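Local coordinates for CdiI immunity protein (PDB 5E3E) that probably protects the bacterium by binding, and so neutralising, the cognate CdiA-CT toxin, a member of the RNase A superfamily, in contact-dependent growth inhibition, at residues Q20-L25 / C75-P80; A35-A38 / E44-Q47; D67-K72 / E88-I93. One frame throughout, in Å; residues are numbered along the deposited sequence. Where two conformers were deposited one is given.

Interaction 1: Q20-L25 / C75-P80; sequences QDFEVL and CSYYYP
The Phe22 ring meets the Tyr77 side chain obliquely where the short helix 22-25 meets the loop between helices 62-72 and 86-96, in an all-helical immunity protein bound to its toxin. The phenyl group of Phe22 can be followed outward. CB points toward the loop, and chi1 of 78° sets CG between the backbone N and the carbonyl carbon, which aims the far end of the ring at Tyr77. Along that ring, Phe22 CE1 lies 3.8 Å from Tyr77 CB, and the tip atom Phe22 CZ comes to 3.6 Å from Tyr77 CD1. The ring centroids are 5.4 Å apart with planes at 62°. The backbone N of Tyr79, two residues on, lies over the centre of one face of the Tyr77 ring, while the Tyr77 hydroxyl is hydrogen-bonded to Glu82.

At the other end, Ser76 CB packs on the backbone of Gln20, 3.6 Å from Gln20 N. The side-chain amide of Gln20 is engaged mainly by Ser29 of the toxin chain, and the carboxylate of neighbouring Asp21 is taken by Arg7, His8 and Thr109 of that chain, so this edge of the contact belongs to the toxin interface. One water bridges the two segments: it accepts from Gln20 NE2 at 3.2 Å and sits 2.7 Å from Ser76 OG.

Interaction 2: A35-A38 / E44-Q47; sequences AYKA and ERLQ
Tyr36 lies across the base of the Arg45 side chain, its ring plane turned 71° from the guanidinium plane. With CG anti to the backbone N (chi1 168°), the phenol reaches over to helix 42-56, where Tyr36 CE2 comes to 3.8 Å from Arg45 CB and Tyr36 OH to 3.5 Å from Arg45 CA. The hydroxyl gives its proton to a water at the ring edge, in the ring plane, and that water in turn donates to Glu44 OE1 at 2.8 Å.

Arg45 runs back the other way. In the conformer described, one of two modelled, its chain is extended from CG to NE and brings the guanidinium beside Lys37, whose CE lies over the centre of one face, 4.1 Å from Arg45 CZ. The last methylene of Lys37 thus lies against the flat of the guanidinium, while Lys37 NZ goes on to the carbonyl of Met97. In this conformer a second water, in the guanidinium plane, accepts from Arg45 NH1 at 2.8 Å and lies 2.9 Å from Lys37 O. Tyr17 of helix 8-17 meets the Tyr36 ring edge-to-face.

Water thus mediates between consecutive helices 29-39 and 42-56, turned sharply against each other across a short connection, in an all-helical fold.

Interaction 3: D67-K72 / E88-I93; sequences DILLNK and EWLKHI
Leu69 and Leu90 mark the closest approach of the two helical segments, with their CA atoms 9.5 Å apart, a spacing bridged by side chains alone; segment 67-72 includes a wider pi-type turn over 68-72. The two leucines reach toward each other tip to tip. In Leu69, chi1 of -56° sets CG anti to the carbonyl carbon and chi2 is 180°, which carries the methyl groups out to the partner helix. There Leu69 CD1 lies 3.9 Å from Leu90 CD2, and Leu69 CD2 is almost as near the same methyl, at 4.0 Å, so Leu90 CD2 fits against both prongs of the Leu69 fork. The other neighbour is the indole of Trp89, approached at its edge and near its plane: Leu69 CD1 is 4.3 Å from Trp89 CE3. One face of that indole is covered by Ile93 CD1 from the next turn of its own helix. Tyr79 stacks on the indole and also touches Leu69, while Phe18 meets the indole edge-to-face. Leu55 and Leu56 of helix 42-56 pack on Leu69 and Leu90 respectively.

Behind this apolar front, segment 67-72 of helix 62-72 carries Asp67, Asn71 and Lys72 on a side turned from the partner. Asn71 ND2 donates to Asp67 OD1 at 2.7 Å, nearly straight at 169° and almost in the amide plane; Asp67 OD1 accepts through its anti lone pair. Lys72 NZ forms a longer salt bridge to Asp67 OD2, at 3.6 Å. The backbone Asp67 O accepts from both Asn71 N and Lys72 N, as the wider turn allows.

The chemistry across the pair is purely apolar, methyl against methyl and methyl against indole edge. That suggests the join depends on burial and close fit within the helical core, without directional bonds between these segments.

In the fold
Along the chain, interaction 2 is nested inside the long loop closed by interaction 1, whereas interactions 1 and 3 alternate their segments and interaction 2 ends before interaction 3 begins. Interactions 1 and 3 are neighbours, with centres about 13 Å apart: Cys75 N lies 3.0 Å from Leu69 O in a probable hydrogen bond, and Tyr77 O packs against Leu70 CD2. Interaction 2 stands apart, its centre about 17 Å from that of interaction 1 and about 16 Å from that of interaction 3. It joins helices 29-39 and 42-56 away from the toxin, while the 75-80 loop connects the toxin-facing surface of interaction 1 with the buried helix-helix contact of interaction 3.

Interaction 1: Q20-L25 / C75-P80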
ATOM      1  N   GLN A  20       1.831   4.456  -1.560  1.00 12.55           N
ATOM      2  CA  GLN A  20       2.227   5.862  -1.507  1.00 13.10           C
ATOM      3  C   GLN A  20       2.288   6.536  -2.877  1.00 13.26           C
ATOM      4  O   GLN A  20       2.239   7.770  -2.970  1.00 13.61           O
ATOM      5  CB  GLN A  20       3.601   6.012  -0.841  1.00 13.65           C
ATOM      6  CG  GLN A  20       3.561   5.764   0.647  1.00 14.03           C
ATOM      7  CD  GLN A  20       4.910   5.972   1.321  1.00 14.55           C
ATOM      8  OE1 GLN A  20       5.718   6.818   0.914  1.00 14.76           O
ATOM      9  NE2 GLN A  20       5.153   5.212   2.374  1.00 14.91           N
ATOM     10  N   ASP A  21       2.421   5.732  -3.921  1.00 13.24           N
ATOM     11  CA  ASP A  21       2.506   6.238  -5.278  1.00 13.56           C
ATOM     12  C   ASP A  21       1.203   6.152  -6.084  1.00 13.20           C
ATOM     13  O   ASP A  21       1.238   6.267  -7.314  1.00 13.35           O
ATOM     14  CB  ASP A  21       3.592   5.484  -6.018  1.00 14.37           C
ATOM     15  CG  ASP A  21       4.905   5.465  -5.256  1.00 15.65           C
ATOM     16  OD1 ASP A  21       5.333   6.519  -4.787  1.00 15.81           O
ATOM     17  OD2 ASP A  21       5.480   4.391  -5.107  1.00 18.33           O
ATOM     18  N   PHE A  22       0.062   6.045  -5.422  1.00 13.20           N
ATOM     19  CA  PHE A  22      -1.223   5.861  -6.145  1.00 13.12           C
ATOM     20  C   PHE A  22      -1.553   6.981  -7.136  1.00 13.78           C
ATOM     21  O   PHE A  22      -2.127   6.715  -8.172  1.00 13.41           O
ATOM     22  CB  PHE A  22      -2.385   5.609  -5.184  1.00 13.11           C
ATOM     23  CG  PHE A  22      -2.923   6.842  -4.500  1.00 13.43           C
ATOM     24  CD1 PHE A  22      -2.363   7.288  -3.321  1.00 13.95           C
ATOM     25  CD2 PHE A  22      -4.034   7.528  -5.016  1.00 14.07           C
ATOM     26  CE1 PHE A  22      -2.867   8.413  -2.661  1.00 14.45           C
ATOM     27  CE2 PHE A  22      -4.535   8.648  -4.364  1.00 14.52           C
ATOM     28  CZ  PHE A  22      -3.923   9.106  -3.201  1.00 14.48           C
ATOM     29  N   GLU A  23      -1.186   8.225  -6.806  1.00 14.64           N
ATOM     30  CA  GLU A  23      -1.478   9.339  -7.726  1.00 15.83           C
ATOM     31  C   GLU A  23      -0.704   9.233  -9.036  1.00 16.19           C
ATOM     32  O   GLU A  23      -1.210   9.635 -10.104  1.00 16.75           O
ATOM     33  CB  GLU A  23      -1.211  10.684  -7.046  1.00 17.04           C
ATOM     34  CG  GLU A  23      -2.273  11.074  -6.052  1.00 18.24           C
ATOM     35  CD  GLU A  23      -3.501  11.732  -6.664  1.00 20.20           C
ATOM     36  OE1 GLU A  23      -3.568  11.924  -7.911  1.00 22.74           O
ATOM     37  OE2 GLU A  23      -4.393  12.117  -5.883  1.00 22.26           O
ATOM     38  N   VAL A  24       0.503   8.669  -8.979  1.00 16.37           N
ATOM     39  CA  VAL A  24       1.352   8.515 -10.181  1.00 17.48           C
ATOM     40  C   VAL A  24       0.999   7.259 -10.980  1.00 18.14           C
ATOM     41  O   VAL A  24       0.935   7.268 -12.216  1.00 17.93           O
ATOM     42  CB  VAL A  24       2.842   8.495  -9.786  1.00 17.91           C
ATOM     43  CG1 VAL A  24       3.679   8.585 -11.055  1.00 18.28           C
ATOM     44  CG2 VAL A  24       3.113   9.649  -8.849  1.00 18.76           C
ATOM     45  N   LEU A  25       0.698   6.180 -10.269  1.00 17.84           N
ATOM     46  CA  LEU A  25       0.326   4.928 -10.906  1.00 18.83           C
ATOM     47  C   LEU A  25      -1.055   4.943 -11.486  1.00 18.40           C
ATOM     48  O   LEU A  25      -1.262   4.448 -12.591  1.00 19.46           O
ATOM     49  CB  LEU A  25       0.354   3.754  -9.920  1.00 19.72           C
ATOM     50  CG  LEU A  25       1.709   3.200  -9.599  1.00 20.97           C
ATOM     51  CD1 LEU A  25       1.599   2.352  -8.320  1.00 21.18           C
ATOM     52  CD2 LEU A  25       2.236   2.393 -10.784  1.00 22.05           C
ATOM     53  N   CYS A  75      -3.470   1.821   4.812  1.00 13.93           N
ATOM     54  CA  CYS A  75      -3.814   2.653   3.643  1.00 13.20           C
ATOM     55  C   CYS A  75      -2.899   3.889   3.576  1.00 13.18           C
ATOM     56  O   CYS A  75      -2.721   4.558   4.591  1.00 12.88           O
ATOM     57  CB  CYS A  75      -5.254   3.132   3.771  1.00 12.71           C
ATOM     58  SG  CYS A  75      -5.863   4.065   2.347  1.00 12.89           S
ATOM     59  N   SER A  76      -2.341   4.210   2.397  1.00 13.11           N
ATOM     60  CA  SER A  76      -1.478   5.439   2.262  1.00 13.37           C
ATOM     61  C   SER A  76      -2.285   6.689   1.924  1.00 13.44           C
ATOM     62  O   SER A  76      -1.823   7.804   2.165  1.00 13.88           O
ATOM     63  CB  SER A  76      -0.416   5.264   1.164  1.00 13.94           C
ATOM     64  OG  SER A  76       0.463   4.208   1.487  1.00 14.60           O
ATOM     65  N   TYR A  77      -3.498   6.527   1.393  1.00 13.19           N
ATOM     66  CA  TYR A  77      -4.353   7.652   1.045  1.00 13.60           C
ATOM     67  C   TYR A  77      -5.059   8.217   2.265  1.00 13.06           C
ATOM     68  O   TYR A  77      -5.727   7.468   3.012  1.00 12.47           O
ATOM     69  CB  TYR A  77      -5.366   7.208  -0.006  1.00 14.33           C
ATOM     70  CG  TYR A  77      -6.505   8.167  -0.238  1.00 15.09           C
ATOM     71  CD1 TYR A  77      -6.261   9.536  -0.444  1.00 16.03           C
ATOM     72  CD2 TYR A  77      -7.826   7.717  -0.271  1.00 15.54           C
ATOM     73  CE1 TYR A  77      -7.311  10.425  -0.676  1.00 16.78           C
ATOM     74  CE2 TYR A  77      -8.867   8.599  -0.490  1.00 16.13           C
ATOM     75  CZ  TYR A  77      -8.612   9.931  -0.699  1.00 16.85           C
ATOM     76  OH  TYR A  77      -9.693  10.791  -0.945  1.00 19.47           O
ATOM     77  N   TYR A  78      -4.815   9.511   2.542  1.00 13.00           N
ATOM     78  CA  TYR A  78      -5.407  10.167   3.712  1.00 13.02           C
ATOM     79  C   TYR A  78      -6.837  10.633   3.359  1.00 12.91           C
ATOM     80  O   TYR A  78      -7.122  11.834   3.149  1.00 12.95           O
ATOM     81  CB  TYR A  78      -4.533  11.320   4.186  1.00 13.76           C
ATOM     82  CG  TYR A  78      -4.969  11.838   5.513  1.00 14.34           C
ATOM     83  CD1 TYR A  78      -4.803  11.060   6.633  1.00 14.45           C
ATOM     84  CD2 TYR A  78      -5.621  13.075   5.637  1.00 15.28           C
ATOM     85  CE1 TYR A  78      -5.216  11.506   7.875  1.00 15.28           C
ATOM     86  CE2 TYR A  78      -6.080  13.518   6.877  1.00 15.96           C
ATOM     87  CZ  TYR A  78      -5.829  12.728   7.994  1.00 16.26           C
ATOM     88  OH  TYR A  78      -6.238  13.095   9.249  1.00 18.19           O
ATOM     89  N   TYR A  79      -7.732   9.656   3.272  1.00 12.24           N
ATOM     90  CA  TYR A  79      -9.143   9.890   2.931  1.00 12.60           C
ATOM     91  C   TYR A  79      -9.877  10.888   3.847  1.00 13.16           C
ATOM     92  O   TYR A  79     -10.809  11.546   3.376  1.00 13.27           O
ATOM     93  CB  TYR A  79      -9.911   8.551   2.824  1.00 12.50           C
ATOM     94  CG  TYR A  79      -9.988   7.825   4.134  1.00 12.02           C
ATOM     95  CD1 TYR A  79     -10.969   8.128   5.085  1.00 12.03           C
ATOM     96  CD2 TYR A  79      -9.045   6.864   4.439  1.00 11.90           C
ATOM     97  CE1 TYR A  79     -10.974   7.494   6.346  1.00 12.00           C
ATOM     98  CE2 TYR A  79      -9.033   6.231   5.682  1.00 11.79           C
ATOM     99  CZ  TYR A  79     -10.018   6.538   6.622  1.00 11.91           C
ATOM    100  OH  TYR A  79     -10.042   5.885   7.863  1.00 12.11           O
ATOM    101  N   PRO A  80      -9.430  11.084   5.127  1.00 13.48           N
ATOM    102  CA  PRO A  80     -10.201  12.075   5.917  1.00 14.51           C
ATOM    103  C   PRO A  80     -10.178  13.501   5.322  1.00 16.16           C
ATOM    104  O   PRO A  80     -11.033  14.324   5.661  1.00 17.01           O
ATOM    105  CB  PRO A  80      -9.541  12.004   7.302  1.00 14.18           C
ATOM    106  CG  PRO A  80      -9.054  10.620   7.377  1.00 13.72           C
ATOM    107  CD  PRO A  80      -8.484  10.381   6.011  1.00 13.49           C
TER
HETATM  108  O   HOH W   1       2.479   3.720   3.188  1.00 25.89           O

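Interaction 2: A35-A38 / E44-Q47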
ATOM      1  N   ALA A  35      -9.155   1.404 -11.431  1.00 12.17           N
ATOM      2  CA  ALA A  35      -8.073   0.532 -11.891  1.00 12.17           C
ATOM      3  C   ALA A  35      -8.152  -0.844 -11.208  1.00 12.34           C
ATOM      4  O   ALA A  35      -7.944  -1.871 -11.855  1.00 12.56           O
ATOM      5  CB  ALA A  35      -6.718   1.174 -11.617  1.00 12.11           C
ATOM      6  N   TYR A  36      -8.449  -0.847  -9.902  1.00 12.37           N
ATOM      7  CA  TYR A  36      -8.658  -2.088  -9.179  1.00 12.74           C
ATOM      8  C   TYR A  36      -9.818  -2.880  -9.797  1.00 13.24           C
ATOM      9  O   TYR A  36      -9.700  -4.075 -10.079  1.00 13.22           O
ATOM     10  CB  TYR A  36      -8.915  -1.754  -7.729  1.00 12.65           C
ATOM     11  CG  TYR A  36      -9.426  -2.875  -6.894  1.00 12.70           C
ATOM     12  CD1 TYR A  36      -8.549  -3.686  -6.184  1.00 12.65           C
ATOM     13  CD2 TYR A  36     -10.773  -3.070  -6.712  1.00 13.04           C
ATOM     14  CE1 TYR A  36      -9.006  -4.714  -5.376  1.00 12.95           C
ATOM     15  CE2 TYR A  36     -11.247  -4.090  -5.890  1.00 13.03           C
ATOM     16  CZ  TYR A  36     -10.371  -4.910  -5.230  1.00 12.95           C
ATOM     17  OH  TYR A  36     -10.865  -5.887  -4.412  1.00 12.87           O
ATOM     18  N   LYS A  37     -10.916  -2.209 -10.024  1.00 13.92           N
ATOM     19  CA  LYS A  37     -12.087  -2.872 -10.558  1.00 15.01           C
ATOM     20  C   LYS A  37     -11.767  -3.479 -11.915  1.00 15.14           C
ATOM     21  O   LYS A  37     -12.197  -4.616 -12.199  1.00 15.42           O
ATOM     22  CB  LYS A  37     -13.281  -1.922 -10.664  1.00 15.78           C
ATOM     23  CG  LYS A  37     -14.519  -2.648 -11.218  1.00 17.37           C
ATOM     24  CD  LYS A  37     -15.771  -1.819 -11.160  1.00 18.92           C
ATOM     25  CE  LYS A  37     -16.882  -2.639 -11.786  1.00 20.90           C
ATOM     26  NZ  LYS A  37     -18.178  -1.930 -11.847  1.00 22.42           N
ATOM     27  N   ALA A  38     -11.057  -2.732 -12.762  1.00 15.13           N
ATOM     28  CA  ALA A  38     -10.754  -3.198 -14.111  1.00 16.05           C
ATOM     29  C   ALA A  38      -9.772  -4.359 -14.130  1.00 16.12           C
ATOM     30  O   ALA A  38      -9.867  -5.254 -14.988  1.00 17.07           O
ATOM     31  CB  ALA A  38     -10.210  -2.063 -14.958  1.00 16.14           C
ATOM     32  N   GLU A  44     -12.504 -11.294  -6.527  1.00 15.19           N
ATOM     33  CA  GLU A  44     -11.672 -10.493  -5.673  1.00 15.34           C
ATOM     34  C   GLU A  44     -12.470  -9.323  -5.097  1.00 15.13           C
ATOM     35  O   GLU A  44     -12.443  -9.077  -3.877  1.00 14.56           O
ATOM     36  CB  GLU A  44     -10.426 -10.017  -6.419  1.00 15.72           C
ATOM     37  CG  GLU A  44      -9.472  -9.192  -5.592  1.00 16.22           C
ATOM     38  CD  GLU A  44      -8.576 -10.017  -4.683  1.00 16.73           C
ATOM     39  OE1 GLU A  44      -7.876  -9.407  -3.838  1.00 17.59           O
ATOM     40  OE2 GLU A  44      -8.517 -11.264  -4.796  1.00 18.36           O
ATOM     41  N   ARG A  45     -13.168  -8.565  -5.944  0.50 14.95           N
ATOM     42  CA  ARG A  45     -13.876  -7.400  -5.414  0.50 14.84           C
ATOM     43  C   ARG A  45     -15.071  -7.774  -4.530  0.50 14.65           C
ATOM     44  O   ARG A  45     -15.356  -7.043  -3.596  0.50 14.27           O
ATOM     45  CB  ARG A  45     -14.268  -6.382  -6.492  0.50 15.29           C
ATOM     46  CG  ARG A  45     -15.248  -6.851  -7.512  0.50 15.68           C
ATOM     47  CD  ARG A  45     -15.731  -5.674  -8.376  0.50 16.07           C
ATOM     48  NE  ARG A  45     -16.815  -6.100  -9.256  0.50 16.38           N
ATOM     49  CZ  ARG A  45     -16.629  -6.544 -10.497  0.50 17.06           C
ATOM     50  NH1 ARG A  45     -15.407  -6.603 -10.997  0.50 17.01           N
ATOM     51  NH2 ARG A  45     -17.664  -6.925 -11.257  0.50 17.45           N
ATOM     52  N   LEU A  46     -15.753  -8.890  -4.813  1.00 14.77           N
ATOM     53  CA  LEU A  46     -16.826  -9.339  -3.920  1.00 15.04           C
ATOM     54  C   LEU A  46     -16.302  -9.745  -2.545  1.00 14.21           C
ATOM     55  O   LEU A  46     -16.990  -9.516  -1.553  1.00 13.80           O
ATOM     56  CB  LEU A  46     -17.613 -10.527  -4.515  1.00 16.41           C
ATOM     57  CG  LEU A  46     -18.454 -10.094  -5.713  1.00 18.16           C
ATOM     58  CD1 LEU A  46     -19.057 -11.333  -6.353  1.00 20.15           C
ATOM     59  CD2 LEU A  46     -19.556  -9.131  -5.293  1.00 19.11           C
ATOM     60  N   GLN A  47     -15.094 -10.311  -2.474  1.00 13.46           N
ATOM     61  CA  GLN A  47     -14.524 -10.675  -1.170  1.00 13.19           C
ATOM     62  C   GLN A  47     -14.054  -9.401  -0.435  1.00 13.03           C
ATOM     63  O   GLN A  47     -14.143  -9.328   0.786  1.00 12.72           O
ATOM     64  CB  GLN A  47     -13.391 -11.671  -1.350  1.00 13.37           C
ATOM     65  CG  GLN A  47     -13.933 -13.051  -1.785  1.00 13.76           C
ATOM     66  CD  GLN A  47     -12.856 -14.088  -2.032  1.00 14.22           C
ATOM     67  OE1 GLN A  47     -12.655 -14.999  -1.218  1.00 14.42           O
ATOM     68  NE2 GLN A  47     -12.172 -13.957  -3.142  1.00 14.45           N
TER
HETATM   69  O   HOH W   2      -9.031  -7.075  -2.837  1.00 11.93           O
HETATM   70  O   HOH W   3     -12.912  -6.249  -9.871  0.50 12.23           O

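Interaction 3: D67-K72 / E88-I93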
ATOM      1  N   ASP A  67      -8.180   4.165  12.710  1.00 13.75           N
ATOM      2  CA  ASP A  67      -6.922   3.494  13.059  1.00 14.67           C
ATOM      3  C   ASP A  67      -6.800   2.169  12.313  1.00 13.42           C
ATOM      4  O   ASP A  67      -5.736   1.831  11.813  1.00 12.93           O
ATOM      5  CB  ASP A  67      -6.897   3.219  14.565  1.00 16.64           C
ATOM      6  CG  ASP A  67      -5.588   2.715  15.040  1.00 18.85           C
ATOM      7  OD1 ASP A  67      -4.560   3.278  14.645  1.00 21.28           O
ATOM      8  OD2 ASP A  67      -5.592   1.796  15.899  1.00 22.80           O
ATOM      9  N   ILE A  68      -7.911   1.457  12.161  1.00 12.52           N
ATOM     10  CA  ILE A  68      -7.892   0.209  11.424  1.00 12.38           C
ATOM     11  C   ILE A  68      -7.494   0.439   9.957  1.00 12.30           C
ATOM     12  O   ILE A  68      -6.617  -0.247   9.427  1.00 12.52           O
ATOM     13  CB  ILE A  68      -9.271  -0.488  11.503  1.00 12.22           C
ATOM     14  CG1 ILE A  68      -9.462  -1.094  12.929  1.00 12.50           C
ATOM     15  CG2 ILE A  68      -9.407  -1.582  10.475  1.00 12.31           C
ATOM     16  CD1 ILE A  68     -10.890  -1.306  13.338  1.00 12.80           C
ATOM     17  N   LEU A  69      -8.168   1.373   9.311  1.00 12.10           N
ATOM     18  CA  LEU A  69      -7.921   1.602   7.862  1.00 12.16           C
ATOM     19  C   LEU A  69      -6.550   2.190   7.563  1.00 12.22           C
ATOM     20  O   LEU A  69      -5.840   1.694   6.684  1.00 12.55           O
ATOM     21  CB  LEU A  69      -9.011   2.454   7.228  1.00 12.41           C
ATOM     22  CG  LEU A  69     -10.442   1.939   7.382  1.00 12.59           C
ATOM     23  CD1 LEU A  69     -11.410   2.895   6.702  1.00 12.84           C
ATOM     24  CD2 LEU A  69     -10.620   0.556   6.793  1.00 13.08           C
ATOM     25  N   LEU A  70      -6.193   3.246   8.284  1.00 12.47           N
ATOM     26  CA  LEU A  70      -4.937   3.961   8.066  1.00 13.07           C
ATOM     27  C   LEU A  70      -3.706   3.293   8.635  1.00 14.13           C
ATOM     28  O   LEU A  70      -2.676   3.303   7.982  1.00 14.46           O
ATOM     29  CB  LEU A  70      -5.052   5.400   8.589  1.00 13.06           C
ATOM     30  CG  LEU A  70      -5.951   6.350   7.818  1.00 13.06           C
ATOM     31  CD1 LEU A  70      -5.900   7.720   8.459  1.00 13.56           C
ATOM     32  CD2 LEU A  70      -5.602   6.487   6.333  1.00 13.05           C
ATOM     33  N   ASN A  71      -3.779   2.753   9.846  1.00 14.76           N
ATOM     34  CA  ASN A  71      -2.607   2.228  10.518  1.00 16.50           C
ATOM     35  C   ASN A  71      -2.461   0.722  10.526  1.00 17.29           C
ATOM     36  O   ASN A  71      -1.376   0.220  10.257  1.00 19.48           O
ATOM     37  CB  ASN A  71      -2.552   2.780  11.929  1.00 17.53           C
ATOM     38  CG  ASN A  71      -2.551   4.296  11.929  1.00 18.28           C
ATOM     39  OD1 ASN A  71      -1.868   4.917  11.103  1.00 19.23           O
ATOM     40  ND2 ASN A  71      -3.395   4.902  12.765  1.00 19.48           N
ATOM     41  N   LYS A  72      -3.547  -0.009  10.744  1.00 16.50           N
ATOM     42  CA  LYS A  72      -3.450  -1.466  10.808  1.00 16.50           C
ATOM     43  C   LYS A  72      -3.460  -2.061   9.410  1.00 15.91           C
ATOM     44  O   LYS A  72      -2.520  -2.747   9.025  1.00 15.59           O
ATOM     45  CB  LYS A  72      -4.568  -2.038  11.677  1.00 17.15           C
ATOM     46  CG  LYS A  72      -4.536  -1.473  13.087  1.00 18.51           C
ATOM     47  CD  LYS A  72      -5.531  -2.124  14.031  1.00 19.85           C
ATOM     48  CE  LYS A  72      -5.318  -1.661  15.458  1.00 21.65           C
ATOM     49  NZ  LYS A  72      -6.600  -1.625  16.217  1.00 23.20           N
ATOM     50  N   GLU A  88     -18.183   6.666   5.899  1.00 13.97           N
ATOM     51  CA  GLU A  88     -18.614   7.243   4.618  1.00 14.25           C
ATOM     52  C   GLU A  88     -17.642   6.860   3.476  1.00 13.04           C
ATOM     53  O   GLU A  88     -18.061   6.599   2.357  1.00 13.20           O
ATOM     54  CB  GLU A  88     -18.833   8.741   4.716  1.00 15.72           C
ATOM     55  CG  GLU A  88     -19.996   9.146   5.621  1.00 18.36           C
ATOM     56  CD  GLU A  88     -21.304   8.416   5.354  1.00 22.12           C
ATOM     57  OE1 GLU A  88     -21.659   8.235   4.175  1.00 24.61           O
ATOM     58  OE2 GLU A  88     -22.005   8.005   6.326  1.00 27.68           O
ATOM     59  N   TRP A  89     -16.349   6.829   3.743  1.00 12.08           N
ATOM     60  CA  TRP A  89     -15.398   6.468   2.700  1.00 11.58           C
ATOM     61  C   TRP A  89     -15.608   5.003   2.329  1.00 11.37           C
ATOM     62  O   TRP A  89     -15.616   4.669   1.149  1.00 11.01           O
ATOM     63  CB  TRP A  89     -13.943   6.696   3.101  1.00 11.46           C
ATOM     64  CG  TRP A  89     -13.038   6.465   1.946  1.00 11.49           C
ATOM     65  CD1 TRP A  89     -13.192   6.987   0.685  1.00 11.55           C
ATOM     66  CD2 TRP A  89     -11.898   5.607   1.882  1.00 11.74           C
ATOM     67  NE1 TRP A  89     -12.206   6.527  -0.148  1.00 11.78           N
ATOM     68  CE2 TRP A  89     -11.390   5.687   0.569  1.00 11.81           C
ATOM     69  CE3 TRP A  89     -11.214   4.832   2.825  1.00 11.96           C
ATOM     70  CZ2 TRP A  89     -10.257   5.002   0.169  1.00 12.32           C
ATOM     71  CZ3 TRP A  89     -10.105   4.146   2.418  1.00 12.38           C
ATOM     72  CH2 TRP A  89      -9.626   4.238   1.120  1.00 12.56           C
ATOM     73  N   LEU A  90     -15.781   4.115   3.324  1.00 11.45           N
ATOM     74  CA  LEU A  90     -15.996   2.700   2.982  1.00 11.61           C
ATOM     75  C   LEU A  90     -17.285   2.510   2.150  1.00 11.68           C
ATOM     76  O   LEU A  90     -17.311   1.658   1.260  1.00 11.55           O
ATOM     77  CB  LEU A  90     -16.056   1.812   4.220  1.00 12.13           C
ATOM     78  CG  LEU A  90     -14.760   1.616   5.008  1.00 12.46           C
ATOM     79  CD1 LEU A  90     -14.978   0.725   6.219  1.00 13.23           C
ATOM     80  CD2 LEU A  90     -13.665   1.048   4.174  1.00 12.61           C
ATOM     81  N   LYS A  91     -18.352   3.219   2.496  1.00 12.03           N
ATOM     82  CA  LYS A  91     -19.609   3.128   1.741  1.00 12.65           C
ATOM     83  C   LYS A  91     -19.391   3.596   0.301  1.00 12.24           C
ATOM     84  O   LYS A  91     -19.940   2.983  -0.672  1.00 12.21           O
ATOM     85  CB  LYS A  91     -20.714   3.955   2.401  1.00 13.84           C
ATOM     86  CG  LYS A  91     -21.245   3.325   3.689  1.00 15.52           C
ATOM     87  CD  LYS A  91     -22.434   4.124   4.215  1.00 18.02           C
ATOM     88  CE  LYS A  91     -23.092   3.412   5.394  1.00 20.86           C
ATOM     89  NZ  LYS A  91     -24.315   4.091   5.936  1.00 23.94           N
ATOM     90  N   HIS A  92     -18.567   4.636   0.163  1.00 11.73           N
ATOM     91  CA  HIS A  92     -18.166   5.117  -1.179  1.00 11.93           C
ATOM     92  C   HIS A  92     -17.374   4.057  -1.993  1.00 11.86           C
ATOM     93  O   HIS A  92     -17.649   3.846  -3.202  1.00 12.24           O
ATOM     94  CB  HIS A  92     -17.356   6.406  -1.040  1.00 11.88           C
ATOM     95  CG  HIS A  92     -16.757   6.876  -2.319  1.00 11.95           C
ATOM     96  ND1 HIS A  92     -17.493   7.474  -3.318  1.00 12.50           N
ATOM     97  CD2 HIS A  92     -15.490   6.816  -2.769  1.00 12.10           C
ATOM     98  CE1 HIS A  92     -16.694   7.790  -4.325  1.00 12.70           C
ATOM     99  NE2 HIS A  92     -15.464   7.438  -3.999  1.00 12.60           N
ATOM    100  N   ILE A  93     -16.398   3.399  -1.377  1.00 11.77           N
ATOM    101  CA  ILE A  93     -15.621   2.341  -2.072  1.00 12.04           C
ATOM    102  C   ILE A  93     -16.603   1.278  -2.550  1.00 12.62           C
ATOM    103  O   ILE A  93     -16.587   0.883  -3.696  1.00 12.72           O
ATOM    104  CB  ILE A  93     -14.584   1.689  -1.167  1.00 12.07           C
ATOM    105  CG1 ILE A  93     -13.474   2.682  -0.798  1.00 12.07           C
ATOM    106  CG2 ILE A  93     -14.004   0.413  -1.808  1.00 12.20           C
ATOM    107  CD1 ILE A  93     -12.568   2.114   0.267  1.00 12.23           C
TER